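Local coordinates for protein type II restriction enzyme AgeI (Thalassobius gelatinovorus, PDB 5DWA) that recognises the double-stranded DNA sequence 5'-ACCGGT-3' and cleaves it after the first A, leaving fragments with terminal 5'-phosphates, at residues N105-L108 / A109-G112; A172-V175 / S176-I179. One frame throughout, in Å; residues are numbered along the deposited sequence. Where two conformers were deposited one is given.

Contact 1 (N105-L108 / A109-G112); sequences NPVL and ARHG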
loop_
_atom_site.group_PDB
_atom_site.type_symbol
_atom_site.label_atom_id
_atom_site.label_comp_id
_atom_site.label_asym_id
_atom_site.label_seq_id
_atom_site.Cartn_x
_atom_site.Cartn_y
_atom_site.Cartn_z
ATOM N N ASN A 105 18.247 14.618 15.705
ATOM C CA ASN A 105 17.933 15.508 16.822
ATOM C C ASN A 105 19.148 16.118 17.530
ATOM O O ASN A 105 19.089 17.286 17.895
ATOM C CB ASN A 105 17.032 14.805 17.840
ATOM C CG ASN A 105 15.559 15.082 17.573
ATOM O OD1 ASN A 105 15.231 15.806 16.643
ATOM N ND2 ASN A 105 14.676 14.518 18.383
ATOM N N PRO A 106 20.247 15.357 17.711
ATOM C CA PRO A 106 21.398 16.015 18.348
ATOM C C PRO A 106 21.921 17.232 17.574
ATOM O O PRO A 106 22.227 18.260 18.181
ATOM C CB PRO A 106 22.452 14.903 18.389
ATOM C CG PRO A 106 21.662 13.646 18.437
ATOM C CD PRO A 106 20.458 13.904 17.569
ATOM N N VAL A 107 22.014 17.121 16.254
ATOM C CA VAL A 107 22.525 18.207 15.432
ATOM C C VAL A 107 21.515 19.344 15.328
ATOM O O VAL A 107 21.876 20.520 15.373
ATOM C CB VAL A 107 22.900 17.697 14.024
ATOM C CG1 VAL A 107 23.312 18.848 13.118
ATOM C CG2 VAL A 107 24.012 16.664 14.127
ATOM N N LEU A 108 20.240 18.994 15.211
ATOM C CA LEU A 108 19.194 19.996 15.072
ATOM C C LEU A 108 18.970 20.785 16.368
ATOM O O LEU A 108 18.582 21.953 16.322
ATOM C CB LEU A 108 17.897 19.335 14.616
ATOM C CG LEU A 108 17.918 18.835 13.175
ATOM C CD1 LEU A 108 16.646 18.068 12.887
ATOM C CD2 LEU A 108 18.081 20.011 12.223
ATOM N N ALA A 109 19.231 20.154 17.509
ATOM C CA ALA A 109 19.024 20.801 18.808
ATOM C C ALA A 109 19.866 22.065 18.957
ATOM O O ALA A 109 19.452 23.009 19.627
ATOM C CB ALA A 109 19.321 19.840 19.937
ATOM N N ARG A 110 21.033 22.073 18.322
ATOM C CA ARG A 110 21.920 23.232 18.346
ATOM C C ARG A 110 21.276 24.454 17.690
ATOM O O ARG A 110 21.695 25.589 17.933
ATOM C CB ARG A 110 23.242 22.904 17.649
ATOM C CG ARG A 110 23.819 21.555 18.021
ATOM C CD ARG A 110 25.311 21.475 17.708
ATOM N NE ARG A 110 25.591 21.213 16.298
ATOM C CZ ARG A 110 25.843 22.154 15.394
ATOM N NH1 ARG A 110 25.850 23.434 15.736
ATOM N NH2 ARG A 110 26.092 21.815 14.139
ATOM N N HIS A 111 20.257 24.220 16.863
ATOM C CA HIS A 111 19.558 25.289 16.160
ATOM C C HIS A 111 18.108 25.439 16.623
ATOM O O HIS A 111 17.295 26.079 15.952
ATOM C CB HIS A 111 19.603 25.032 14.650
ATOM C CG HIS A 111 20.988 24.834 14.122
ATOM N ND1 HIS A 111 21.799 25.886 13.755
ATOM C CD2 HIS A 111 21.712 23.709 13.915
ATOM C CE1 HIS A 111 22.961 25.417 13.337
ATOM N NE2 HIS A 111 22.933 24.098 13.423
ATOM N N GLY A 112 17.790 24.823 17.757
ATOM C CA GLY A 112 16.450 24.874 18.317
ATOM C C GLY A 112 15.396 24.121 17.521
ATOM O O GLY A 112 14.201 24.407 17.625
#
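Asn105 and Ala109, together with Leu108 and His111, close the last turn of helix 84-109 in a local helix-end contact, just before the chain enters edge strand 113-117. The ending is a Schellman motif. Gly112, with its positive phi of 69°, is the C-prime residue; its N reaches Ala109 O at 3.1 Å, which closes a type I turn from Ala109 to Gly112, while Ile113 N bonds back to Leu108 O. One regular helical bond remains at the start of this stretch, from Ala109 N to Asn105 O at 2.9 Å. The bonding then shortens to three-residue steps: Arg110 N gives a weak bond to Val107 O, and His111 N lies 2.9 Å from Leu108 O. This last donor sits well above the carbonyl plane, 53° out of it. Leu108 O therefore receives two backbone N-H groups, one from His111 and one from Ile113, as the chain winds off the helix.

The side chains separate a buried face from an exposed one. Leu108 and Val107 point away from the turn and pack on Thr270 of helix 268-277, and Leu108 also meets Leu273 and the strand residues Ile113 and Leu115. Asn105 OD1 accepts a hydrogen bond from Leu115 N, tying the helix to the strand that follows. Arg110 runs alongside Val107, pointing the same way, with its CG 3.4 Å from Val107 O. In the conformer described, the bend at chi3 (-80°) folds the guanidinium back so that one of its faces lies over that carbonyl oxygen, and its NH2 forms a salt bridge with Asp266. The same oxygen lies near the plane of the His111 ring, at its edge, with His111 CD2 3.5 Å from Val107 O.

Contact 2 (A172-V175 / S176-I179); sequences AERV and SDDI. With nucleotides of chain C; nucleotides of chain D.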
loop_
_atom_site.group_PDB
_atom_site.type_symbol
_atom_site.label_atom_id
_atom_site.label_comp_id
_atom_site.label_asym_id
_atom_site.label_seq_id
_atom_site.Cartn_x
_atom_site.Cartn_y
_atom_site.Cartn_z
ATOM N N ALA A 172 7.699 2.831 -4.014
ATOM C CA ALA A 172 6.710 2.094 -4.816
ATOM C C ALA A 172 5.655 3.070 -5.318
ATOM O O ALA A 172 6.007 4.132 -5.819
ATOM C CB ALA A 172 6.077 0.955 -4.018
ATOM N N GLU A 173 4.375 2.749 -5.182
ATOM C CA GLU A 173 3.373 3.783 -5.435
ATOM C C GLU A 173 2.776 4.247 -4.121
ATOM O O GLU A 173 1.835 5.041 -4.089
ATOM C CB GLU A 173 2.275 3.288 -6.376
ATOM C CG GLU A 173 2.690 3.242 -7.841
ATOM C CD GLU A 173 3.183 4.579 -8.368
ATOM O OE1 GLU A 173 2.745 5.646 -7.876
ATOM O OE2 GLU A 173 4.026 4.561 -9.284
ATOM N N ARG A 174 3.346 3.754 -3.033
ATOM C CA ARG A 174 2.868 4.108 -1.708
ATOM C C ARG A 174 3.163 5.568 -1.377
ATOM O O ARG A 174 2.501 6.158 -0.531
ATOM C CB ARG A 174 3.488 3.175 -0.673
ATOM C CG ARG A 174 2.824 1.811 -0.654
ATOM C CD ARG A 174 3.528 0.858 0.281
ATOM N NE ARG A 174 4.750 0.327 -0.307
ATOM C CZ ARG A 174 5.969 0.800 -0.079
ATOM N NH1 ARG A 174 6.158 1.804 0.776
ATOM N NH2 ARG A 174 7.011 0.249 -0.688
ATOM N N VAL A 175 4.119 6.171 -2.075
ATOM C CA VAL A 175 4.422 7.572 -1.835
ATOM C C VAL A 175 3.240 8.445 -2.285
ATOM O O VAL A 175 3.063 9.568 -1.806
ATOM C CB VAL A 175 5.743 7.991 -2.531
ATOM C CG1 VAL A 175 5.617 7.883 -4.046
ATOM C CG2 VAL A 175 6.144 9.413 -2.120
ATOM N N SER A 176 2.420 7.922 -3.195
ATOM C CA SER A 176 1.215 8.631 -3.610
ATOM C C SER A 176 0.255 8.829 -2.437
ATOM O O SER A 176 -0.530 9.783 -2.430
ATOM C CB SER A 176 0.519 7.885 -4.750
ATOM O OG SER A 176 1.399 7.708 -5.844
ATOM N N ASP A 177 0.336 7.942 -1.444
ATOM C CA ASP A 177 -0.463 8.064 -0.217
ATOM C C ASP A 177 -0.154 9.370 0.507
ATOM O O ASP A 177 -1.011 9.928 1.192
ATOM C CB ASP A 177 -0.206 6.909 0.767
ATOM C CG ASP A 177 -0.560 5.548 0.208
ATOM O OD1 ASP A 177 -1.050 5.461 -0.937
ATOM O OD2 ASP A 177 -0.343 4.550 0.932
ATOM N N ASP A 178 1.089 9.827 0.380
ATOM C CA ASP A 178 1.552 11.027 1.079
ATOM C C ASP A 178 1.220 12.316 0.359
ATOM O O ASP A 178 1.252 13.378 0.957
ATOM C CB ASP A 178 3.065 10.981 1.275
ATOM C CG ASP A 178 3.501 9.850 2.172
ATOM O OD1 ASP A 178 3.638 10.092 3.395
ATOM O OD2 ASP A 178 3.704 8.733 1.650
ATOM N N ILE A 179 0.922 12.242 -0.932
ATOM C CA ILE A 179 0.775 13.466 -1.711
ATOM C C ILE A 179 -0.393 14.357 -1.249
ATOM O O ILE A 179 -0.207 15.557 -1.080
ATOM C CB ILE A 179 0.635 13.140 -3.212
ATOM C CG1 ILE A 179 1.968 12.618 -3.740
ATOM C CG2 ILE A 179 0.206 14.364 -3.999
ATOM C CD1 ILE A 179 1.884 12.057 -5.157
ATOM P P DC C 6 6.610 1.794 4.807
ATOM O OP1 DC C 6 7.849 2.517 5.041
ATOM O OP2 DC C 6 5.552 2.298 3.915
ATOM O "O5'" DC C 6 7.033 0.349 4.276
ATOM C "C5'" DC C 6 7.920 -0.424 5.027
ATOM C "C4'" DC C 6 8.042 -1.791 4.399
ATOM O "O4'" DC C 6 6.744 -2.417 4.334
ATOM C "C3'" DC C 6 8.604 -1.816 2.988
ATOM O "O3'" DC C 6 9.456 -2.920 2.889
ATOM C "C2'" DC C 6 7.358 -1.993 2.108
ATOM C "C1'" DC C 6 6.448 -2.817 3.007
ATOM N N1 DC C 6 5.009 -2.560 2.808
ATOM C C2 DC C 6 4.131 -3.608 2.511
ATOM O O2 DC C 6 4.570 -4.753 2.356
ATOM N N3 DC C 6 2.811 -3.331 2.373
ATOM C C4 DC C 6 2.367 -2.092 2.554
ATOM N N4 DC C 6 1.061 -1.868 2.401
ATOM C C5 DC C 6 3.240 -1.024 2.890
ATOM C C6 DC C 6 4.535 -1.297 3.012
ATOM P P DA D 4 0.434 2.614 -11.181
ATOM O OP1 DA D 4 -0.695 2.527 -12.144
ATOM O OP2 DA D 4 0.770 3.905 -10.540
ATOM O "O5'" DA D 4 0.204 1.534 -10.027
ATOM C "C5'" DA D 4 -0.443 0.321 -10.337
ATOM C "C4'" DA D 4 -0.314 -0.670 -9.203
ATOM O "O4'" DA D 4 1.004 -1.256 -9.209
ATOM C "C3'" DA D 4 -0.505 -0.095 -7.797
ATOM O "O3'" DA D 4 -1.246 -1.004 -7.054
ATOM C "C2'" DA D 4 0.919 -0.039 -7.259
ATOM C "C1'" DA D 4 1.449 -1.308 -7.884
ATOM N N9 DA D 4 2.887 -1.433 -7.873
ATOM C C8 DA D 4 3.807 -0.468 -7.587
ATOM N N7 DA D 4 5.046 -0.885 -7.661
ATOM C C5 DA D 4 4.917 -2.223 -8.023
ATOM C C6 DA D 4 5.858 -3.243 -8.254
ATOM N N6 DA D 4 7.177 -3.065 -8.167
ATOM N N1 DA D 4 5.387 -4.457 -8.593
ATOM C C2 DA D 4 4.069 -4.641 -8.683
ATOM N N3 DA D 4 3.091 -3.764 -8.487
ATOM C C4 DA D 4 3.592 -2.566 -8.157
ATOM P P DG D 3 7.355 3.937 -12.504
ATOM O OP1 DG D 3 7.377 5.240 -13.208
ATOM O OP2 DG D 3 8.183 3.732 -11.301
ATOM O "O5'" DG D 3 5.840 3.564 -12.143
ATOM C "C5'" DG D 3 4.870 3.558 -13.176
ATOM C "C4'" DG D 3 3.827 2.463 -12.985
ATOM O "O4'" DG D 3 4.439 1.144 -13.042
ATOM C "C3'" DG D 3 3.042 2.499 -11.682
ATOM O "O3'" DG D 3 1.710 2.052 -11.971
ATOM C "C2'" DG D 3 3.803 1.489 -10.814
ATOM C "C1'" DG D 3 4.139 0.428 -11.855
ATOM N N9 DG D 3 5.302 -0.404 -11.546
ATOM C C8 DG D 3 6.555 0.023 -11.176
ATOM N N7 DG D 3 7.411 -0.953 -11.022
ATOM C C5 DG D 3 6.687 -2.098 -11.348
ATOM C C6 DG D 3 7.085 -3.461 -11.383
ATOM O O6 DG D 3 8.188 -3.944 -11.124
ATOM N N1 DG D 3 6.043 -4.294 -11.759
ATOM C C2 DG D 3 4.778 -3.875 -12.076
ATOM N N2 DG D 3 3.905 -4.832 -12.417
ATOM N N3 DG D 3 4.391 -2.602 -12.051
ATOM C C4 DG D 3 5.397 -1.777 -11.689
#
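Ser176 folds back on Glu173: its N bonds to Glu173 O at 3.1 Å, and in the conformer described OG lies 3.2 Å from both Glu173 O and Glu173 OE1, weak bonds at best. Tyr227 OH hydrogen-bonds to Glu173 OE1, and Lys224 forms a salt bridge with OE2. Bent at chi2 (-56°), Glu173 brings OE2 3.3 Å from C3' of DG3 of chain D.

Asp177 N to Arg174 O and Asp178 N to Val175 O, both 3.0 Å, repeat the three-residue step, with Asp177 CB 3.1 Å from Arg174 O; these tight turns lead into helix 178-187 of the PD-(D/E)XK nuclease. On the packed side, Val175 is buried against Lys168, Tyr227 and Phe234; Asp178 OD1 hydrogen-bonds to His166 ND1 and OD2 forms a salt bridge with Lys168 NZ.

Toward the DNA, Arg174 CD lies above the base plane of DC6 of chain C, 3.2 Å from its C5, and C2' of that nucleotide covers one guanidinium face. Since NH2 bonds to a guanine N7 and to Ser170 OG, an alanine here would probably leave both without this partner and the cytosine face near C5 without the CD methylene.

Looser is the outer end of the partly exposed Asp177 carboxylate, unbonded to residues 172-175: OD1 nears Asp177 OD2 of the second subunit, like charges probably unfavourable unless screened or one is protonated, and the side chain packs on that subunit's Arg174.

Overall arrangement
Contact 1 comes first along the chain and closes before contact 2 opens. Their centres are 29 Å apart, on opposite sides of the chain's centre, and their nearest atoms remain about 18 Å from each other. The six-stranded mixed sheet connects them: contact 1 ends helix 84-109 and delivers the chain to edge strand 113-117, whereas contact 2 follows strand 159-168, two places further into the sheet, and begins helix 178-187. Residues 105-112 pack on helix 268-277 and come no closer than about 17 Å to the nucleic acid. Residues 172-179 touch both the DNA and the second subunit, so DNA binding and dimer contacts meet where the chain leaves strand 159-168 for helix 178-187.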